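Local coordinates for flagellar basal body protein (Helicobacter pylori, PDB 5NPY) that probably polymerises as a subunit of the flagellar hook, the flexible joint that couples the rotary motor to the flagellar filament, at residues 378-383 and 397-402. Residues are numbered along the deposited sequence; the frame is centred on the assembly and turned at random.
With 144 (tris-hydroxymethyl-methyl-ammonium), chain B.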
# COMPACT_ATOMS: atom_id res chain seq x y z
N TYR A 378 -15.08 0.98 -10.15
CA TYR A 378 -16.26 0.60 -10.91
C TYR A 378 -15.81 -0.33 -12.01
O TYR A 378 -14.91 0.02 -12.78
CB TYR A 378 -16.96 1.82 -11.50
CG TYR A 378 -17.23 2.94 -10.50
CD1 TYR A 378 -16.35 4.01 -10.35
CD2 TYR A 378 -18.37 2.93 -9.72
CE1 TYR A 378 -16.60 5.04 -9.43
CE2 TYR A 378 -18.62 3.93 -8.80
CZ TYR A 378 -17.73 4.98 -8.66
OH TYR A 378 -17.99 5.97 -7.75
N MET A 379 -16.42 -1.52 -12.11
CA MET A 379 -16.01 -2.52 -13.11
C MET A 379 -16.64 -2.23 -14.45
O MET A 379 -17.85 -2.02 -14.55
CB MET A 379 -16.38 -3.93 -12.69
CG MET A 379 -15.70 -5.00 -13.55
SD MET A 379 -15.95 -6.63 -12.79
CE MET A 379 -17.29 -7.27 -13.78
N THR A 380 -15.83 -2.27 -15.50
CA THR A 380 -16.28 -1.84 -16.81
C THR A 380 -16.21 -2.92 -17.86
O THR A 380 -16.91 -2.82 -18.88
CB THR A 380 -15.43 -0.64 -17.30
OG1 THR A 380 -14.04 -1.04 -17.33
CG2 THR A 380 -15.59 0.55 -16.37
N ASN A 381 -15.38 -3.94 -17.66
CA ASN A 381 -15.17 -4.98 -18.65
C ASN A 381 -14.85 -6.28 -17.93
O ASN A 381 -14.05 -6.29 -16.99
CB ASN A 381 -14.02 -4.65 -19.61
CG ASN A 381 -14.02 -5.53 -20.82
OD1 ASN A 381 -14.90 -5.41 -21.68
ND2 ASN A 381 -13.08 -6.45 -20.89
N SER A 382 -15.46 -7.36 -18.37
CA SER A 382 -15.19 -8.66 -17.77
C SER A 382 -14.42 -9.53 -18.75
O SER A 382 -14.55 -9.38 -19.98
CB SER A 382 -16.48 -9.34 -17.32
OG SER A 382 -17.16 -9.85 -18.45
N ASN A 383 -13.58 -10.42 -18.22
CA ASN A 383 -12.76 -11.29 -19.06
C ASN A 383 -13.58 -12.53 -19.42
O ASN A 383 -13.78 -13.43 -18.61
CB ASN A 383 -11.45 -11.65 -18.35
CG ASN A 383 -10.77 -12.89 -18.94
OD1 ASN A 383 -10.57 -13.90 -18.25
ND2 ASN A 383 -10.43 -12.84 -20.22
N THR A 397 -11.32 -5.05 -16.59
CA THR A 397 -10.88 -3.70 -16.24
C THR A 397 -11.85 -3.08 -15.27
O THR A 397 -13.06 -3.33 -15.30
CB THR A 397 -10.72 -2.74 -17.48
OG1 THR A 397 -12.00 -2.48 -18.09
CG2 THR A 397 -9.78 -3.32 -18.50
N TRP A 398 -11.30 -2.22 -14.43
CA TRP A 398 -12.05 -1.33 -13.55
C TRP A 398 -11.58 0.09 -13.80
O TRP A 398 -10.40 0.30 -14.09
CB TRP A 398 -11.83 -1.69 -12.06
CG TRP A 398 -12.23 -3.08 -11.69
CD1 TRP A 398 -11.75 -4.24 -12.21
CD2 TRP A 398 -13.16 -3.46 -10.65
NE1 TRP A 398 -12.33 -5.32 -11.57
CE2 TRP A 398 -13.21 -4.86 -10.62
CE3 TRP A 398 -13.97 -2.74 -9.76
CZ2 TRP A 398 -14.03 -5.57 -9.75
CZ3 TRP A 398 -14.77 -3.43 -8.88
CH2 TRP A 398 -14.80 -4.84 -8.88
N GLU A 399 -12.49 1.06 -13.68
CA GLU A 399 -12.10 2.47 -13.67
C GLU A 399 -12.12 2.99 -12.24
O GLU A 399 -13.15 2.89 -11.54
CB GLU A 399 -13.02 3.34 -14.54
CG GLU A 399 -13.02 2.91 -15.98
CD GLU A 399 -13.49 3.99 -16.92
OE1 GLU A 399 -13.36 5.18 -16.58
OE2 GLU A 399 -13.98 3.63 -18.01
N VAL A 400 -11.00 3.60 -11.83
CA VAL A 400 -10.76 3.99 -10.44
C VAL A 400 -10.74 5.52 -10.31
O VAL A 400 -9.98 6.21 -11.00
CB VAL A 400 -9.44 3.39 -9.93
CG1 VAL A 400 -9.23 3.75 -8.47
CG2 VAL A 400 -9.34 1.83 -10.24
N LYS A 401 -11.52 6.03 -9.36
CA LYS A 401 -11.66 7.46 -9.06
C LYS A 401 -10.99 7.71 -7.72
O LYS A 401 -11.48 7.24 -6.69
CB LYS A 401 -13.16 7.80 -9.03
CG LYS A 401 -13.58 9.05 -8.28
CD LYS A 401 -15.12 9.09 -8.13
CE LYS A 401 -15.63 10.52 -8.10
NZ LYS A 401 -17.09 10.60 -8.34
N SER A 402 -9.86 8.44 -7.71
CA SER A 402 -9.08 8.64 -6.50
C SER A 402 -8.96 10.12 -6.11
O SER A 402 -8.82 10.99 -6.98
CB SER A 402 -7.67 8.05 -6.63
OG SER A 402 -7.69 6.68 -7.03
C1 144 B . -12.04 0.76 -22.24
N 144 B . -12.89 0.63 -21.05
C2 144 B . -14.29 0.86 -21.42
O2 144 B . -14.63 2.22 -21.55
C3 144 B . -12.50 1.61 -20.04
O3 144 B . -12.98 1.23 -18.77
C4 144 B . -12.83 -0.70 -20.42
O4 144 B . -12.05 -1.70 -21.04
O HOH W 1 -18.26 8.67 -9.91
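Met379 lies over the indole of Trp398 on the tightly packed face of residues 378-381 and 397-402 of the neighbouring antiparallel strands 370-381 and 396-406. Its CB sits 3.8 Å from the centroid of the six-membered ring and 9° off the normal, a CH-pi contact. With CG anti to the backbone N (chi1 -167°), the chain runs out past Trp398 CE2 (Met379 CG to CE2 3.8 Å), and SD comes to 3.7 Å from Trp398 CZ2 in an oblique Met-aromatic contact. Pro201 and Ala231 pack on the same methionine.

Tyr378 and Glu399 exchange two backbone hydrogen bonds. Beyond them the register slips by one residue: Thr380 N and, weakly, Asn381 N both donate to Thr397 O, while Thr397 N returns a bond to Asn381 O. This is a classic beta bulge, and it brings Thr380 to the polar face alongside Asn381, Thr397 and Glu399. There Thr397 OG1 donates to Thr380 OG1 at 2.6 Å, and Thr380 OG1 in turn donates a hydrogen bond to O3 of the bound tris-hydroxymethyl-methyl-ammonium at 2.9 Å. The ligand's O3 donates to Glu399 OE2 at 2.7 Å, and its O4 makes a weak bond to Thr397 OG1. Thr380 CG2 rests on Glu399 CG at 3.5 Å. Arg393, another pocket residue, holds Asn381 OD1.

The looser end lies at Lys401, whose NZ donates to a water at 2.7 Å; that water touches Tyr378 OH weakly. The one-way relay from Thr397 through Thr380 and the ligand ends on a carboxylate, whose charge would probably polarise the chain of hydroxyls and also favour the ammonium cation nearby.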